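Local coordinates for beta-lactamase (Sphaerobacter thermophilus, PDB 4EWF), which probably hydrolyses the amide bond of beta-lactam rings, giving a substituted beta-amino acid, as other class A beta-lactamases do, at residues T53-L58 and R146-R151; G89-L94 and V106-S111; A61-V66 and R71-R76; L169-L174 and N225-I230. All blocks are in the same frame, centred on the assembly; numbering follows the deposited sequence. Where two conformers were deposited one is given.

Contact 1. Residues T53-L58 and R146-R151; sequences TVKIPL and RKMKGR
Met-148, present as selenomethionine, reaches across to Val-54 and Lys-55 and makes both side-chain contacts of this pair. Its chain is folded back at chi2 (-60°) instead of extended, which leaves the selenium facing Lys-55 and the terminal methyl facing Val-54. CE of Met-148 lies 3.8 Å from CG1 of Val-54, a plain apolar contact between oblique chains. SE of Met-148 is 3.9 Å from CE of Lys-55, and CG of Met-148 is 4.0 Å from the same carbon. The flexible, unbranched chain of a methionine suits this buried place, since it can meet a methyl and a methylene at once. Lys-55 is extended beyond CG: its aliphatic length runs past Met-148, while NZ continues to Ser-113 and Asn-115, with a weak bond to Ser-52, consistent with the SxxK lysine of a serine beta-lactamase active site. No hydrogen bond joins the segments.

Toward Gly-150 and Arg-151 the loop is exposed and turns polar. Gly-150 adopts a positive phi, which suits glycine. In one of its two conformers, Arg-146 NH2 hydrogen-bonds Arg-151 O at 3.0 Å, coming from above the carbonyl plane, and CD of Lys-149 lies over the rim of one guanidinium face.

The 146-151 segment belongs to the loop leading to strand 161-162, consistent with the omega loop of class A enzymes. Helix 115-125 borders Lys-55 and Met-148, Tyr-167 of helix 164-175 touches Val-54, and strand 223-232 lies beside Thr-53 and Ile-56.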
loop_
_atom_site.group_PDB
_atom_site.type_symbol
_atom_site.label_atom_id
_atom_site.label_comp_id
_atom_site.label_asym_id
_atom_site.label_seq_id
_atom_site.Cartn_x
_atom_site.Cartn_y
_atom_site.Cartn_z
ATOM N N THR A 53 2.615 -2.114 -3.724
ATOM C CA THR A 53 2.544 -1.586 -2.360
ATOM C C THR A 53 3.844 -0.873 -2.013
ATOM O O THR A 53 3.869 0.001 -1.156
ATOM C CB THR A 53 2.265 -2.668 -1.295
ATOM O OG1 THR A 53 3.350 -3.609 -1.259
ATOM C CG2 THR A 53 0.964 -3.384 -1.593
ATOM N N VAL A 54 4.915 -1.218 -2.719
ATOM C CA VAL A 54 6.221 -0.609 -2.456
ATOM C C VAL A 54 6.248 0.885 -2.828
ATOM O O VAL A 54 7.201 1.607 -2.529
ATOM C CB VAL A 54 7.361 -1.400 -3.172
ATOM C CG1 VAL A 54 7.320 -1.172 -4.671
ATOM C CG2 VAL A 54 8.737 -1.055 -2.558
ATOM N N LYS A 55 5.186 1.358 -3.463
ATOM C CA LYS A 55 5.093 2.782 -3.741
ATOM C C LYS A 55 4.891 3.604 -2.465
ATOM O O LYS A 55 5.053 4.823 -2.477
ATOM C CB LYS A 55 4.009 3.044 -4.791
ATOM C CG LYS A 55 4.361 2.348 -6.103
ATOM C CD LYS A 55 3.253 2.436 -7.163
ATOM C CE LYS A 55 3.666 1.624 -8.395
ATOM N NZ LYS A 55 2.669 1.758 -9.498
ATOM N N ILE A 56 4.578 2.935 -1.354
ATOM C CA ILE A 56 4.438 3.637 -0.083
ATOM C C ILE A 56 5.785 4.154 0.414
ATOM O O ILE A 56 5.962 5.351 0.587
ATOM C CB ILE A 56 3.753 2.764 0.994
ATOM C CG1 ILE A 56 2.259 2.595 0.673
ATOM C CG2 ILE A 56 3.945 3.379 2.400
ATOM C CD1 ILE A 56 1.565 1.541 1.565
ATOM N N PRO A 57 6.751 3.252 0.645
ATOM C CA PRO A 57 8.046 3.779 1.079
ATOM C C PRO A 57 8.688 4.695 0.034
ATOM O O PRO A 57 9.457 5.562 0.416
ATOM C CB PRO A 57 8.893 2.515 1.302
ATOM C CG PRO A 57 8.193 1.435 0.558
ATOM C CD PRO A 57 6.726 1.778 0.619
ATOM N N LEU A 58 8.388 4.510 -1.250
ATOM C CA LEU A 58 8.892 5.431 -2.278
ATOM C C LEU A 58 8.357 6.849 -2.022
ATOM O O LEU A 58 9.104 7.834 -2.045
ATOM C CB LEU A 58 8.488 4.954 -3.685
ATOM C CG LEU A 58 8.721 5.943 -4.843
ATOM C CD1 LEU A 58 10.193 6.320 -5.001
ATOM C CD2 LEU A 58 8.162 5.382 -6.147
ATOM N N ARG A 146 13.767 -3.049 -7.963
ATOM C CA ARG A 146 13.316 -3.222 -9.350
ATOM C C ARG A 146 12.264 -2.168 -9.735
ATOM O O ARG A 146 11.252 -2.017 -9.037
ATOM C CB ARG A 146 12.748 -4.642 -9.505
ATOM C CG ARG A 146 12.072 -4.992 -10.834
ATOM C CD ARG A 146 11.542 -6.433 -10.768
ATOM N NE ARG A 146 10.460 -6.722 -11.711
ATOM C CZ ARG A 146 10.636 -7.317 -12.883
ATOM N NH1 ARG A 146 11.854 -7.679 -13.264
ATOM N NH2 ARG A 146 9.597 -7.547 -13.676
ATOM N N LYS A 147 12.500 -1.437 -10.832
ATOM C CA LYS A 147 11.526 -0.461 -11.324
ATOM C C LYS A 147 10.254 -1.184 -11.730
ATOM O O LYS A 147 10.232 -2.419 -11.839
ATOM C CB LYS A 147 12.080 0.289 -12.547
ATOM C CG LYS A 147 12.997 1.471 -12.218
ATOM C CD LYS A 147 13.359 2.236 -13.489
ATOM C CE LYS A 147 14.052 3.561 -13.204
ATOM N NZ LYS A 147 14.598 4.161 -14.476
HETATM N N MSE A 148 9.196 -0.419 -11.961
HETATM C CA MSE A 148 7.913 -1.008 -12.313
HETATM C C MSE A 148 7.923 -1.467 -13.765
HETATM O O MSE A 148 8.340 -0.717 -14.648
HETATM C CB MSE A 148 6.781 -0.007 -12.079
HETATM C CG MSE A 148 6.732 0.510 -10.674
HETATM SE SE MSE A 148 6.464 -0.892 -9.323
HETATM C CE MSE A 148 8.143 -0.675 -8.385
ATOM N N LYS A 149 7.486 -2.705 -13.998
ATOM C CA LYS A 149 7.399 -3.254 -15.355
ATOM C C LYS A 149 6.024 -3.846 -15.680
ATOM O O LYS A 149 5.776 -4.243 -16.809
ATOM C CB LYS A 149 8.489 -4.306 -15.577
ATOM C CG LYS A 149 9.894 -3.742 -15.487
ATOM C CD LYS A 149 10.916 -4.821 -15.186
ATOM C CE LYS A 149 12.250 -4.207 -14.770
ATOM N NZ LYS A 149 12.830 -3.327 -15.828
ATOM N N GLY A 150 5.145 -3.911 -14.684
ATOM C CA GLY A 150 3.829 -4.507 -14.861
ATOM C C GLY A 150 3.788 -6.034 -14.812
ATOM O O GLY A 150 2.767 -6.645 -15.126
ATOM N N ARG A 151 4.894 -6.661 -14.425
ATOM C CA ARG A 151 4.951 -8.122 -14.368
ATOM C C ARG A 151 5.853 -8.570 -13.226
ATOM O O ARG A 151 6.714 -7.805 -12.772
ATOM C CB ARG A 151 5.441 -8.701 -15.698
ATOM C CG ARG A 151 6.795 -8.168 -16.136
ATOM C CD ARG A 151 7.284 -8.886 -17.380
ATOM N NE ARG A 151 7.990 -7.987 -18.291
ATOM C CZ ARG A 151 9.292 -7.718 -18.228
ATOM N NH1 ARG A 151 9.843 -6.886 -19.106
ATOM N NH2 ARG A 151 10.043 -8.281 -17.289
#

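Contact 2. Residues G89-L94 and V106-S111. With SO4 (sulfate ion), chain F.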
loop_
_atom_site.group_PDB
_atom_site.type_symbol
_atom_site.label_atom_id
_atom_site.label_comp_id
_atom_site.label_asym_id
_atom_site.label_seq_id
_atom_site.Cartn_x
_atom_site.Cartn_y
_atom_site.Cartn_z
ATOM N N GLY A 89 -1.476 2.811 -15.054
ATOM C CA GLY A 89 -1.112 4.198 -15.218
ATOM C C GLY A 89 -1.787 4.838 -16.414
ATOM O O GLY A 89 -2.494 4.185 -17.190
ATOM N N VAL A 90 -1.564 6.134 -16.556
ATOM C CA VAL A 90 -2.154 6.892 -17.643
ATOM C C VAL A 90 -1.065 7.601 -18.477
ATOM O O VAL A 90 -1.217 7.830 -19.702
ATOM C CB VAL A 90 -3.225 7.853 -17.070
ATOM C CG1 VAL A 90 -2.597 9.050 -16.364
ATOM C CG2 VAL A 90 -4.171 8.278 -18.134
ATOM N N LEU A 91 0.057 7.910 -17.837
ATOM C CA LEU A 91 1.128 8.649 -18.525
ATOM C C LEU A 91 1.644 7.930 -19.757
ATOM O O LEU A 91 2.028 8.576 -20.734
ATOM C CB LEU A 91 2.296 8.953 -17.573
ATOM C CG LEU A 91 1.962 9.909 -16.420
ATOM C CD1 LEU A 91 3.196 10.167 -15.537
ATOM C CD2 LEU A 91 1.397 11.232 -16.952
ATOM N N LEU A 92 1.646 6.600 -19.727
ATOM C CA LEU A 92 2.141 5.871 -20.877
ATOM C C LEU A 92 1.422 6.197 -22.160
ATOM O O LEU A 92 1.970 5.960 -23.217
ATOM C CB LEU A 92 2.174 4.350 -20.672
ATOM C CG LEU A 92 1.091 3.449 -20.065
ATOM C CD1 LEU A 92 -0.281 4.074 -19.824
ATOM C CD2 LEU A 92 1.012 2.130 -20.844
ATOM N N HIS A 93 0.212 6.741 -22.080
ATOM C CA HIS A 93 -0.551 7.043 -23.291
ATOM C C HIS A 93 -0.736 8.539 -23.536
ATOM O O HIS A 93 -1.410 8.930 -24.488
ATOM C CB HIS A 93 -1.928 6.375 -23.241
ATOM C CG HIS A 93 -1.873 4.882 -23.186
ATOM N ND1 HIS A 93 -1.238 4.126 -24.147
ATOM C CD2 HIS A 93 -2.379 4.003 -22.287
ATOM C CE1 HIS A 93 -1.341 2.846 -23.835
ATOM N NE2 HIS A 93 -2.033 2.743 -22.714
ATOM N N LEU A 94 -0.156 9.373 -22.680
ATOM C CA LEU A 94 -0.292 10.824 -22.837
ATOM C C LEU A 94 0.876 11.352 -23.651
ATOM O O LEU A 94 1.903 10.684 -23.764
ATOM C CB LEU A 94 -0.353 11.507 -21.472
ATOM C CG LEU A 94 -1.552 11.110 -20.601
ATOM C CD1 LEU A 94 -1.561 11.970 -19.330
ATOM C CD2 LEU A 94 -2.871 11.287 -21.361
ATOM N N VAL A 106 3.501 12.076 -7.576
ATOM C CA VAL A 106 3.145 11.358 -6.352
ATOM C C VAL A 106 1.680 10.952 -6.427
ATOM O O VAL A 106 1.327 9.807 -6.143
ATOM C CB VAL A 106 3.394 12.233 -5.090
ATOM C CG1 VAL A 106 2.893 11.530 -3.825
ATOM C CG2 VAL A 106 4.878 12.533 -4.971
ATOM N N TYR A 107 0.832 11.889 -6.844
ATOM C CA TYR A 107 -0.599 11.618 -6.939
ATOM C C TYR A 107 -0.934 10.467 -7.896
ATOM O O TYR A 107 -1.691 9.557 -7.538
ATOM C CB TYR A 107 -1.408 12.873 -7.323
ATOM C CG TYR A 107 -2.823 12.485 -7.670
ATOM C CD1 TYR A 107 -3.737 12.167 -6.668
ATOM C CD2 TYR A 107 -3.231 12.376 -8.992
ATOM C CE1 TYR A 107 -5.015 11.766 -6.968
ATOM C CE2 TYR A 107 -4.512 11.980 -9.308
ATOM C CZ TYR A 107 -5.395 11.671 -8.294
ATOM O OH TYR A 107 -6.669 11.280 -8.595
ATOM N N LEU A 108 -0.375 10.501 -9.104
ATOM C CA LEU A 108 -0.583 9.427 -10.076
ATOM C C LEU A 108 -0.027 8.087 -9.590
ATOM O O LEU A 108 -0.636 7.029 -9.775
ATOM C CB LEU A 108 0.022 9.799 -11.440
ATOM C CG LEU A 108 -0.631 11.013 -12.105
ATOM C CD1 LEU A 108 0.176 11.427 -13.316
ATOM C CD2 LEU A 108 -2.076 10.715 -12.492
ATOM N N THR A 109 1.130 8.144 -8.945
ATOM C CA THR A 109 1.749 6.955 -8.363
ATOM C C THR A 109 0.815 6.242 -7.348
ATOM O O THR A 109 0.626 5.025 -7.404
ATOM C CB THR A 109 3.105 7.312 -7.701
ATOM O OG1 THR A 109 4.062 7.646 -8.720
ATOM C CG2 THR A 109 3.652 6.131 -6.884
ATOM N N ILE A 110 0.217 7.020 -6.457
ATOM C CA ILE A 110 -0.601 6.489 -5.369
ATOM C C ILE A 110 -2.049 6.185 -5.780
ATOM O O ILE A 110 -2.565 5.106 -5.486
ATOM C CB ILE A 110 -0.583 7.456 -4.150
ATOM C CG1 ILE A 110 0.845 7.608 -3.616
ATOM C CG2 ILE A 110 -1.504 6.966 -3.052
ATOM C CD1 ILE A 110 1.509 6.272 -3.205
ATOM N N SER A 111 -2.702 7.132 -6.445
ATOM C CA SER A 111 -4.134 7.019 -6.731
ATOM C C SER A 111 -4.479 5.887 -7.693
ATOM O O SER A 111 -5.454 5.152 -7.483
ATOM C CB SER A 111 -4.689 8.344 -7.281
ATOM O OG SER A 111 -4.124 8.638 -8.546
HETATM S S SO4 F . 0.127 4.967 -27.359
HETATM O O1 SO4 F . 1.586 5.012 -27.459
HETATM O O2 SO4 F . -0.274 5.238 -25.984
HETATM O O3 SO4 F . -0.473 5.978 -28.229
HETATM O O4 SO4 F . -0.346 3.641 -27.751
#
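Leu-91 and Leu-108 meet with their side chains at about a right angle, so that one methyl of Leu-108 is set against the branched end of the other leucine. CD1 of Leu-108 lies 3.8 Å from CD2 of Leu-91, with CG and CD1 of Leu-91 little farther. Both residues point toward the opposite segment from CB, and both carry CG anti to the carbonyl carbon and beside the backbone N (chi1 -65° and -64°). The second methyl of Leu-108, CD2, is left for Val-90, whose CG1 approaches to 4.2 Å at the more exposed margin. Leucine and valine suit this partly buried patch because they fill it by dispersion contacts without leaving a polar group to satisfy.

Helix 102-111 belongs to the all-alpha part of the class A fold, and Leu-108 projects from it onto the loop that precedes strand 99-101. Asp-114, probably the middle residue of the SDN motif that follows this helix, accepts bonds through OD1 from the backbone N of both Val-90 and Leu-91, which holds the loop where its side chains can reach Leu-108.

Away from the leucines the short 3-10 segment carries an exposed His-93. O2 of a sulfate, probably from the crystallisation liquor, lies at the ND1 edge of the ring, near its plane; the modelled hydrogen bond is too short to be trusted in detail. On the helix, Ser-111 OG bonds Tyr-107 O at 2.8 Å, and that oxygen also receives Ser-111 N.

Contact 3. Residues A61-V66 and R71-R76; sequences AVYRAV and RALTDR
Val-66, near the end of helix 55-67, rests against the backbone of Arg-71 and the side chain of Leu-73, and its atoms can be taken in order. Before the side chain begins, CA of Val-66 already gives a C-H...O contact to the carbonyl O of Arg-71, 3.4 Å away and nearly straight, with 166° at the hydrogen. CB of Val-66 stands 3.9 Å from Arg-71 O. At the branch, CG1 is anti to the backbone N (chi1 175°), and both methyls of Val-66 lie beside the oxygen: CG1 is 4.0 Å and CG2 is 3.8 Å from Arg-71 O. CG2 of Val-66 also turns to the next residue but one, meeting CD2 of Leu-73 at 4.2 Å. A valine's short, branched apolar side chain suits a place where the backbone comes close on one side and Leu-73 on another.

The other methyl of Leu-73, CD1, reaches CE1 of Tyr-63 at 4.2 Å, coming obliquely to the ring. One residue before Val-66, the small CB of Ala-65 lets the chain of Arg-71 pass close, with CG at 3.9 Å before the arginine bends at chi3.

The loop keeps its shape by its own bonds: a type I turn runs from Ala-72 to Asp-75, and Asp-75 OD2 accepts the N-H of Ala-72 from above the carboxylate plane. Backbone hydrogen bonds link Leu-73 with Glu-103 and Asp-75 with Leu-102, both of helix 102-111.

Since no conventional hydrogen bond crosses between helix and loop, the chain reversal is joined here by apolar packing and one weak C-H...O contact, while its polar bonds shape the turn and tie it to helix 102-111.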
loop_
_atom_site.group_PDB
_atom_site.type_symbol
_atom_site.label_atom_id
_atom_site.label_comp_id
_atom_site.label_asym_id
_atom_site.label_seq_id
_atom_site.Cartn_x
_atom_site.Cartn_y
_atom_site.Cartn_z
ATOM N N ALA A 61 10.139 8.442 0.776
ATOM C CA ALA A 61 11.462 8.941 0.393
ATOM C C ALA A 61 11.330 10.307 -0.267
ATOM O O ALA A 61 12.138 11.206 -0.027
ATOM C CB ALA A 61 12.170 7.966 -0.535
ATOM N N VAL A 62 10.305 10.456 -1.101
ATOM C CA VAL A 62 10.048 11.733 -1.755
ATOM C C VAL A 62 9.777 12.856 -0.747
ATOM O O VAL A 62 10.416 13.911 -0.791
ATOM C CB VAL A 62 8.880 11.622 -2.756
ATOM C CG1 VAL A 62 8.499 12.993 -3.273
ATOM C CG2 VAL A 62 9.257 10.686 -3.899
ATOM N N TYR A 63 8.847 12.637 0.178
ATOM C CA TYR A 63 8.537 13.689 1.148
ATOM C C TYR A 63 9.704 14.014 2.082
ATOM O O TYR A 63 9.848 15.161 2.517
ATOM C CB TYR A 63 7.251 13.391 1.935
ATOM C CG TYR A 63 6.005 13.655 1.113
ATOM C CD1 TYR A 63 5.314 14.860 1.233
ATOM C CD2 TYR A 63 5.546 12.725 0.190
ATOM C CE1 TYR A 63 4.183 15.120 0.474
ATOM C CE2 TYR A 63 4.417 12.975 -0.579
ATOM C CZ TYR A 63 3.737 14.179 -0.431
ATOM O OH TYR A 63 2.619 14.435 -1.199
ATOM N N ARG A 64 10.542 13.023 2.383
ATOM C CA ARG A 64 11.737 13.284 3.193
ATOM C C ARG A 64 12.696 14.198 2.440
ATOM O O ARG A 64 13.349 15.055 3.035
ATOM C CB ARG A 64 12.453 11.985 3.569
ATOM C CG ARG A 64 11.709 11.135 4.574
ATOM C CD ARG A 64 12.639 10.127 5.213
ATOM N NE ARG A 64 11.922 9.279 6.155
ATOM C CZ ARG A 64 12.444 8.199 6.733
ATOM N NH1 ARG A 64 13.691 7.830 6.457
ATOM N NH2 ARG A 64 11.714 7.481 7.579
ATOM N N ALA A 65 12.768 14.013 1.122
ATOM C CA ALA A 65 13.571 14.892 0.273
ATOM C C ALA A 65 13.020 16.316 0.319
ATOM O O ALA A 65 13.779 17.292 0.366
ATOM C CB ALA A 65 13.586 14.369 -1.173
ATOM N N VAL A 66 11.694 16.430 0.285
ATOM C CA VAL A 66 11.035 17.728 0.400
ATOM C C VAL A 66 11.312 18.338 1.775
ATOM O O VAL A 66 11.608 19.523 1.871
ATOM C CB VAL A 66 9.508 17.630 0.159
ATOM C CG1 VAL A 66 8.840 18.983 0.398
ATOM C CG2 VAL A 66 9.224 17.142 -1.252
ATOM N N ARG A 71 14.188 18.951 -2.774
ATOM C CA ARG A 71 13.300 19.291 -3.889
ATOM C C ARG A 71 11.970 19.822 -3.367
ATOM O O ARG A 71 11.749 19.848 -2.159
ATOM C CB ARG A 71 13.106 18.110 -4.847
ATOM C CG ARG A 71 13.098 16.755 -4.181
ATOM C CD ARG A 71 13.104 15.621 -5.209
ATOM N NE ARG A 71 14.438 15.268 -5.701
ATOM C CZ ARG A 71 14.950 15.684 -6.857
ATOM N NH1 ARG A 71 14.254 16.491 -7.651
ATOM N NH2 ARG A 71 16.162 15.294 -7.220
ATOM N N ALA A 72 11.108 20.273 -4.274
ATOM C CA ALA A 72 9.827 20.866 -3.896
ATOM C C ALA A 72 8.686 20.265 -4.717
ATOM O O ALA A 72 8.885 19.851 -5.866
ATOM C CB ALA A 72 9.871 22.393 -4.063
ATOM N N LEU A 73 7.493 20.224 -4.125
ATOM C CA LEU A 73 6.340 19.597 -4.758
ATOM C C LEU A 73 5.952 20.256 -6.077
ATOM O O LEU A 73 5.373 19.616 -6.953
ATOM C CB LEU A 73 5.151 19.603 -3.807
ATOM C CG LEU A 73 5.287 18.621 -2.641
ATOM C CD1 LEU A 73 4.093 18.754 -1.700
ATOM C CD2 LEU A 73 5.440 17.185 -3.144
ATOM N N THR A 74 6.278 21.534 -6.221
ATOM C CA THR A 74 5.989 22.242 -7.462
ATOM C C THR A 74 7.052 22.027 -8.541
ATOM O O THR A 74 6.909 22.542 -9.653
ATOM C CB THR A 74 5.809 23.768 -7.227
ATOM O OG1 THR A 74 6.922 24.272 -6.476
ATOM C CG2 THR A 74 4.508 24.044 -6.464
ATOM N N ASP A 75 8.107 21.272 -8.226
ATOM C CA ASP A 75 9.191 21.075 -9.194
ATOM C C ASP A 75 8.633 20.453 -10.481
ATOM O O ASP A 75 7.772 19.579 -10.432
ATOM C CB ASP A 75 10.306 20.178 -8.626
ATOM C CG ASP A 75 11.214 20.907 -7.637
ATOM O OD1 ASP A 75 11.118 22.152 -7.522
ATOM O OD2 ASP A 75 12.038 20.223 -6.984
ATOM N N ARG A 76 9.138 20.894 -11.626
ATOM C CA ARG A 76 8.646 20.402 -12.914
ATOM C C ARG A 76 9.419 19.156 -13.378
ATOM O O ARG A 76 10.642 19.078 -13.224
ATOM C CB ARG A 76 8.707 21.497 -13.990
ATOM C CG ARG A 76 8.428 22.933 -13.492
ATOM C CD ARG A 76 7.057 23.108 -12.801
ATOM N NE ARG A 76 5.996 23.543 -13.715
ATOM C CZ ARG A 76 4.861 24.130 -13.337
ATOM N NH1 ARG A 76 3.962 24.480 -14.249
ATOM N NH2 ARG A 76 4.622 24.373 -12.050
#

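Contact 4. Residues L169-L174 and N225-I230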
loop_
_atom_site.group_PDB
_atom_site.type_symbol
_atom_site.label_atom_id
_atom_site.label_comp_id
_atom_site.label_asym_id
_atom_site.label_seq_id
_atom_site.Cartn_x
_atom_site.Cartn_y
_atom_site.Cartn_z
ATOM N N LEU A 169 4.123 -1.749 9.862
ATOM C CA LEU A 169 5.001 -0.746 10.476
ATOM C C LEU A 169 4.990 0.541 9.661
ATOM O O LEU A 169 5.005 1.641 10.215
ATOM C CB LEU A 169 6.445 -1.243 10.591
ATOM C CG LEU A 169 6.696 -2.451 11.481
ATOM C CD1 LEU A 169 8.145 -2.926 11.338
ATOM C CD2 LEU A 169 6.351 -2.118 12.949
ATOM N N ALA A 170 4.978 0.403 8.342
ATOM C CA ALA A 170 5.019 1.573 7.466
ATOM C C ALA A 170 3.803 2.459 7.688
ATOM O O ALA A 170 3.925 3.677 7.816
ATOM C CB ALA A 170 5.109 1.148 5.988
ATOM N N VAL A 171 2.625 1.850 7.705
ATOM C CA VAL A 171 1.399 2.615 7.930
ATOM C C VAL A 171 1.397 3.217 9.331
ATOM O O VAL A 171 0.983 4.358 9.516
ATOM C CB VAL A 171 0.129 1.739 7.736
ATOM C CG1 VAL A 171 -1.141 2.523 8.077
ATOM C CG2 VAL A 171 0.063 1.193 6.311
ATOM N N GLN A 172 1.858 2.463 10.325
ATOM C CA GLN A 172 1.892 3.013 11.682
ATOM C C GLN A 172 2.792 4.232 11.761
ATOM O O GLN A 172 2.476 5.203 12.459
ATOM C CB GLN A 172 2.332 1.967 12.715
ATOM C CG GLN A 172 1.298 0.884 12.976
ATOM C CD GLN A 172 1.816 -0.162 13.948
ATOM O OE1 GLN A 172 2.804 -0.843 13.677
ATOM N NE2 GLN A 172 1.162 -0.278 15.089
ATOM N N ALA A 173 3.909 4.189 11.044
ATOM C CA ALA A 173 4.828 5.316 11.060
ATOM C C ALA A 173 4.140 6.571 10.507
ATOM O O ALA A 173 4.316 7.663 11.043
ATOM C CB ALA A 173 6.104 4.992 10.269
ATOM N N LEU A 174 3.358 6.415 9.441
ATOM C CA LEU A 174 2.637 7.562 8.884
ATOM C C LEU A 174 1.629 8.098 9.895
ATOM O O LEU A 174 1.552 9.299 10.124
ATOM C CB LEU A 174 1.925 7.195 7.580
ATOM C CG LEU A 174 2.825 6.926 6.363
ATOM C CD1 LEU A 174 2.027 6.330 5.211
ATOM C CD2 LEU A 174 3.523 8.207 5.909
ATOM N N ASN A 225 -2.789 -7.497 -3.361
ATOM C CA ASN A 225 -2.427 -6.933 -2.057
ATOM C C ASN A 225 -3.164 -5.618 -1.819
ATOM O O ASN A 225 -3.584 -4.952 -2.772
ATOM C CB ASN A 225 -0.906 -6.634 -1.961
ATOM C CG ASN A 225 -0.029 -7.768 -2.456
ATOM O OD1 ASN A 225 -0.342 -8.945 -2.280
ATOM N ND2 ASN A 225 1.116 -7.411 -3.053
ATOM N N ASP A 226 -3.291 -5.231 -0.549
ATOM C CA ASP A 226 -3.743 -3.883 -0.180
ATOM C C ASP A 226 -3.188 -3.536 1.206
ATOM O O ASP A 226 -3.218 -4.357 2.122
ATOM C CB ASP A 226 -5.274 -3.775 -0.223
ATOM C CG ASP A 226 -5.767 -2.334 -0.434
ATOM O OD1 ASP A 226 -4.939 -1.436 -0.723
ATOM O OD2 ASP A 226 -6.990 -2.100 -0.307
ATOM N N VAL A 227 -2.647 -2.335 1.345
ATOM C CA VAL A 227 -2.021 -1.920 2.594
ATOM C C VAL A 227 -2.548 -0.551 2.956
ATOM O O VAL A 227 -2.437 0.377 2.161
ATOM C CB VAL A 227 -0.481 -1.816 2.444
ATOM C CG1 VAL A 227 0.130 -1.130 3.687
ATOM C CG2 VAL A 227 0.137 -3.192 2.197
ATOM N N GLY A 228 -3.145 -0.404 4.133
ATOM C CA GLY A 228 -3.678 0.904 4.475
ATOM C C GLY A 228 -4.265 1.041 5.862
ATOM O O GLY A 228 -3.903 0.302 6.779
ATOM N N PHE A 229 -5.179 1.998 6.016
ATOM C CA PHE A 229 -5.745 2.276 7.314
ATOM C C PHE A 229 -7.214 2.639 7.184
ATOM O O PHE A 229 -7.671 3.107 6.143
ATOM C CB PHE A 229 -5.007 3.445 7.968
ATOM C CG PHE A 229 -5.221 4.745 7.260
ATOM C CD1 PHE A 229 -6.218 5.620 7.675
ATOM C CD2 PHE A 229 -4.450 5.083 6.153
ATOM C CE1 PHE A 229 -6.428 6.824 7.015
ATOM C CE2 PHE A 229 -4.654 6.293 5.488
ATOM C CZ PHE A 229 -5.649 7.153 5.909
ATOM N N ILE A 230 -7.946 2.422 8.264
ATOM C CA ILE A 230 -9.314 2.907 8.366
ATOM C C ILE A 230 -9.474 3.646 9.689
ATOM O O ILE A 230 -9.164 3.107 10.755
ATOM C CB ILE A 230 -10.333 1.766 8.267
ATOM C CG1 ILE A 230 -10.222 1.078 6.906
ATOM C CG2 ILE A 230 -11.743 2.295 8.469
ATOM C CD1 ILE A 230 -10.897 -0.254 6.868
#
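Val-171 fits one methyl against Val-227 and the other against Phe-229, the two residues flanking Gly-228 on the strand. Apolar contacts come first. CG2 of Val-171 is 3.5 Å from CG1 of Val-227, a tight approach in which the two valines slide past each other in opposite directions. CG1 of Val-171 sits 4.0 Å from CB of Phe-229. The phenylalanine meets the helix through this methylene, not its ring: chi1 of 67° places CG between the backbone N and the carbonyl carbon, and the side chain also touches Leu-189 of helix 182-192.

A second group of contacts is with the strand backbone. CG1 of Val-171 lies 3.8 Å from the carbonyl O of Gly-228, and CG2 of Val-171 is 4.1 Å from the same atom. Because the strand alternates, position 228 turns its side away from the helix, so that Val-171 meets the Gly-228 backbone between Val-227 and Phe-229. No hydrogen bond joins the segments; the strand spends its backbone bonds on its neighbours, Val-227 with Lys-216 and Gly-228 with Val-239.

The axes of helix 169-174 and strand 225-230 approach to 8.4 Å and run at 31° to one another, with Val-171 level with Gly-228. Val-238 of the adjacent strand 235-244 also touches Val-171, extending the apolar surface on which this short, branched side chain rests.

A helix of the alpha-helical region laid at a shallow angle on the five-stranded antiparallel sheet is the layered arrangement of the class A beta-lactamase fold.

How the contacts relate
Contact 1 touches contacts 2 and 4, and shares helix 55-67 with contact 3. Its Lys-55, in a sequence that resembles the SxxK motif of serine beta-lactamases, has CD 3.7 Å from Thr-109 O of contact 2, and the lysine side chain is about 6 Å from a bound sulfate, a different ion from that at His-93. Ile-56 CD1 of contact 1 packs 3.7 Å from Val-227 CG1, joining the probable active-site helix to the sheet of contact 4. Contact 3 continues the same helix outward, and Tyr-63 CE2 touches Val-106 CG1 of contact 2 at 3.9 Å. Contacts 3 and 4 do not touch; their centres lie about 21 Å apart.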